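Local coordinates for Ras-associated and pleckstrin homology domains-containing protein 1 (Homo sapiens, PDB 4GN1), which mediates localized membrane signals, is implicated in regulating lamellipodial dynamics and targets EVL and VASP to the leading edge, at residues R25-V28 with R29-L32; D64-L68 with V69-L73. All coordinates share one frame; numbering follows the deposited sequence.

In the fold
Two helix starts of the Ras-associating domain, a ubiquitin-like fold, lie side by side here, their centres about 8 Å apart. Contact 1 opens helix 28-39 with a complete capping box; contact 2 opens the short helix 68-72 with an asparagine cap and a water in place of the returning bond. The loop of contact 2 runs past the first turn of contact 1: Arg29 NH2 forms a salt bridge of 2.8 Å with Asp64 OD2, and Val28 N probably donates to Glu66 O, also at 2.8 Å. Asp64 OD2 is shared with Lys91 and Tyr92. A malonate ion, probably from the crystallisation liquor, lies about 3 Å from the side chain of Asn71.

Contact 1. Residues R25-V28 with R29-L32; sequences RQTV and RQVL
Gln30 OE1 accepts two hydrogen bonds, one from a backbone amide and one from a water. Thr27 N donates to Gln30 OE1 over 3.1 Å, almost straight (171°), with the donor nitrogen tilted 24° from the plane of the side-chain carbonyl. The water, 2.6 Å from Gln30 OE1, also donates to Arg25 O and so ties the side chain to the loop before the helix. In return, Gln30 N reaches Thr27 OG1 at 3.0 Å, again nearly linear. These reciprocal bonds make a capping box, with Thr27 as N-cap of helix 28-39 in the Ras-associating domain. Thr27 OG1 sits between its own backbone N and carbonyl carbon (chi1 65°), turned to the amide of the first helical turn, while the extended Gln30 chain crosses the threonine at about a right angle and carries its amide back to Thr27 N. Helical bonds follow, Val31 N to Thr27 O and Leu32 N to Val28 O, the latter 2.7 Å long. On the buried side Val28 CG1 lies alongside Leu32 CD1 at 3.8 Å, and both residues rest on Leu49 of strand 47-53. Gln26 OE1 accepts from Asp23 N and also lies 3.9 Å from Val31 CG2.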
# COMPACT_ATOMS: atom_id res chain seq x y z
N ARG A 25 -0.64 9.79 -20.65
CA ARG A 25 -1.72 10.46 -19.90
C ARG A 25 -2.54 9.50 -19.02
O ARG A 25 -3.33 9.94 -18.22
CB ARG A 25 -2.66 11.20 -20.86
CG ARG A 25 -2.08 12.49 -21.45
CD ARG A 25 -3.05 13.11 -22.44
NE ARG A 25 -4.26 13.60 -21.78
CZ ARG A 25 -4.42 14.83 -21.31
NH1 ARG A 25 -3.44 15.72 -21.43
NH2 ARG A 25 -5.55 15.18 -20.71
N GLN A 26 -2.35 8.20 -19.20
CA GLN A 26 -3.30 7.25 -18.65
C GLN A 26 -3.09 7.01 -17.18
O GLN A 26 -1.96 6.95 -16.71
CB GLN A 26 -3.27 5.93 -19.41
CG GLN A 26 -3.98 5.99 -20.75
CD GLN A 26 -3.86 4.70 -21.53
OE1 GLN A 26 -2.81 4.08 -21.56
NE2 GLN A 26 -4.94 4.29 -22.16
N THR A 27 -4.19 6.89 -16.45
CA THR A 27 -4.16 6.41 -15.08
C THR A 27 -4.13 4.87 -15.12
O THR A 27 -4.46 4.24 -16.13
CB THR A 27 -5.46 6.79 -14.36
OG1 THR A 27 -6.51 6.09 -14.99
CG2 THR A 27 -5.75 8.32 -14.44
N VAL A 28 -3.78 4.27 -13.98
CA VAL A 28 -3.81 2.81 -13.79
C VAL A 28 -5.21 2.27 -14.06
O VAL A 28 -5.38 1.21 -14.68
CB VAL A 28 -3.27 2.42 -12.38
CG1 VAL A 28 -3.60 0.98 -12.02
CG2 VAL A 28 -1.76 2.62 -12.32
N ARG A 29 -6.21 3.01 -13.59
CA ARG A 29 -7.63 2.71 -13.85
C ARG A 29 -7.87 2.52 -15.32
O ARG A 29 -8.40 1.49 -15.73
CB ARG A 29 -8.54 3.82 -13.28
CG ARG A 29 -9.99 3.84 -13.79
CD ARG A 29 -10.69 2.48 -13.68
NE ARG A 29 -10.52 1.86 -12.37
CZ ARG A 29 -10.55 0.55 -12.13
NH1 ARG A 29 -10.77 -0.30 -13.12
NH2 ARG A 29 -10.37 0.08 -10.89
N GLN A 30 -7.48 3.48 -16.13
CA GLN A 30 -7.62 3.35 -17.58
C GLN A 30 -6.89 2.15 -18.19
O GLN A 30 -7.39 1.53 -19.10
CB GLN A 30 -7.17 4.62 -18.28
CG GLN A 30 -8.20 5.73 -18.22
CD GLN A 30 -7.66 7.06 -18.66
OE1 GLN A 30 -6.76 7.64 -18.02
NE2 GLN A 30 -8.21 7.56 -19.75
N VAL A 31 -5.69 1.87 -17.68
CA VAL A 31 -4.89 0.75 -18.12
C VAL A 31 -5.55 -0.56 -17.72
O VAL A 31 -5.65 -1.47 -18.54
CB VAL A 31 -3.47 0.84 -17.54
CG1 VAL A 31 -2.73 -0.49 -17.63
CG2 VAL A 31 -2.71 2.00 -18.22
N LEU A 32 -6.01 -0.65 -16.48
CA LEU A 32 -6.78 -1.81 -16.04
C LEU A 32 -8.06 -2.05 -16.84
O LEU A 32 -8.40 -3.21 -17.16
CB LEU A 32 -7.13 -1.69 -14.56
CG LEU A 32 -5.98 -1.95 -13.58
CD1 LEU A 32 -6.42 -1.54 -12.19
CD2 LEU A 32 -5.56 -3.41 -13.57
O HOH W 1 -6.43 10.19 -17.59

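Contact 2. Residues D64-L68 with V69-L73; sequences DHENL and VENLL
With CG anti to the backbone N (chi1 -171°), Asn67 swings its amide forward over the start of the helix, where Asn67 OD1 accepts from Glu70 N at 2.9 Å. Asn71 instead holds CG beside its backbone N (chi1 -82°), which brings its amide back toward the loop, with ND2 leading. There Asn71 ND2 donates to Glu66 OE1 in a bent bond of 3.2 Å, meeting the carboxylate from above its plane with the two flat groups almost perpendicular. The same nitrogen makes a weak bond to Asn67 O. Asn67 is thus the N-cap of helix 68-72, but the reverse half of a capping box is replaced by water: a single molecule accepts from Asn67 N and donates to Glu70 OE1. The Glu70 carboxylate lies nearly parallel to the Asn67 amide, their planes 16° apart. Glu66 OE2 is held separately, by Arg60 and by Glu63 N, which should steady the carboxylate that Asn71 uses. One turn along, Leu72 N bonds to Leu68 O, and Leu68 CD1 packs on Leu72 CD2 at 4.1 Å. This leucine pair faces strand 5-11, both touching Ile8, and Leu68 also meets Val31 of helix 28-39, so the short helix is seated against both elements.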
# COMPACT_ATOMS: atom_id res chain seq x y z
N ASP A 64 -5.41 3.50 -8.33
CA ASP A 64 -5.98 3.59 -9.67
C ASP A 64 -5.90 4.95 -10.33
O ASP A 64 -5.98 5.07 -11.56
CB ASP A 64 -7.42 3.09 -9.63
CG ASP A 64 -7.49 1.60 -9.44
OD1 ASP A 64 -6.45 0.94 -9.72
OD2 ASP A 64 -8.55 1.10 -9.01
N HIS A 65 -5.69 5.96 -9.50
CA HIS A 65 -5.54 7.32 -9.97
C HIS A 65 -4.17 7.66 -10.43
O HIS A 65 -3.94 8.79 -10.85
CB HIS A 65 -5.94 8.28 -8.85
CG HIS A 65 -4.97 8.33 -7.68
ND1 HIS A 65 -4.14 9.39 -7.45
CD2 HIS A 65 -4.77 7.46 -6.63
CE1 HIS A 65 -3.44 9.19 -6.34
NE2 HIS A 65 -3.81 8.00 -5.83
N GLU A 66 -3.24 6.73 -10.33
CA GLU A 66 -1.83 7.05 -10.55
C GLU A 66 -1.51 6.97 -12.02
O GLU A 66 -2.02 6.08 -12.74
CB GLU A 66 -0.91 6.09 -9.78
CG GLU A 66 -0.98 6.25 -8.27
CD GLU A 66 0.13 5.51 -7.55
OE1 GLU A 66 1.30 6.01 -7.59
OE2 GLU A 66 -0.18 4.47 -6.94
N ASN A 67 -0.68 7.91 -12.47
CA ASN A 67 -0.17 7.90 -13.81
C ASN A 67 0.84 6.73 -13.90
O ASN A 67 1.85 6.70 -13.19
CB ASN A 67 0.45 9.26 -14.13
CG ASN A 67 0.83 9.42 -15.59
OD1 ASN A 67 1.80 8.82 -16.07
ND2 ASN A 67 0.09 10.24 -16.30
N LEU A 68 0.52 5.74 -14.73
CA LEU A 68 1.40 4.58 -14.86
C LEU A 68 2.79 4.94 -15.40
O LEU A 68 3.83 4.57 -14.81
CB LEU A 68 0.75 3.49 -15.73
CG LEU A 68 1.58 2.19 -15.85
CD1 LEU A 68 1.97 1.64 -14.46
CD2 LEU A 68 0.86 1.14 -16.69
N VAL A 69 2.80 5.66 -16.52
CA VAL A 69 4.04 5.96 -17.20
C VAL A 69 4.97 6.68 -16.27
O VAL A 69 6.13 6.32 -16.19
CB VAL A 69 3.84 6.74 -18.53
CG1 VAL A 69 5.16 7.30 -19.05
CG2 VAL A 69 3.25 5.82 -19.57
N GLU A 70 4.45 7.66 -15.54
CA GLU A 70 5.24 8.42 -14.57
C GLU A 70 5.87 7.55 -13.49
O GLU A 70 6.99 7.80 -13.07
CB GLU A 70 4.41 9.57 -13.98
CG GLU A 70 4.65 9.97 -12.53
CD GLU A 70 3.53 10.92 -12.06
OE1 GLU A 70 2.93 10.72 -10.99
OE2 GLU A 70 3.20 11.84 -12.81
N ASN A 71 5.16 6.52 -13.07
CA ASN A 71 5.73 5.64 -12.08
C ASN A 71 6.84 4.77 -12.66
O ASN A 71 7.86 4.51 -12.00
CB ASN A 71 4.64 4.82 -11.43
CG ASN A 71 3.95 5.60 -10.33
OD1 ASN A 71 4.57 5.95 -9.33
ND2 ASN A 71 2.69 5.90 -10.51
N LEU A 72 6.65 4.38 -13.92
CA LEU A 72 7.58 3.49 -14.59
C LEU A 72 8.90 4.18 -14.86
O LEU A 72 9.94 3.51 -14.84
CB LEU A 72 6.99 2.96 -15.90
CG LEU A 72 5.82 1.97 -15.91
CD1 LEU A 72 5.67 1.44 -17.33
CD2 LEU A 72 5.97 0.81 -14.93
N LEU A 73 8.88 5.49 -15.10
CA LEU A 73 10.12 6.25 -15.26
C LEU A 73 11.03 6.19 -14.02
O LEU A 73 12.23 6.39 -14.14
CB LEU A 73 9.83 7.71 -15.64
CG LEU A 73 9.12 7.93 -16.97
CD1 LEU A 73 8.86 9.40 -17.24
CD2 LEU A 73 9.88 7.29 -18.12
O HOH W 2 0.73 9.50 -10.74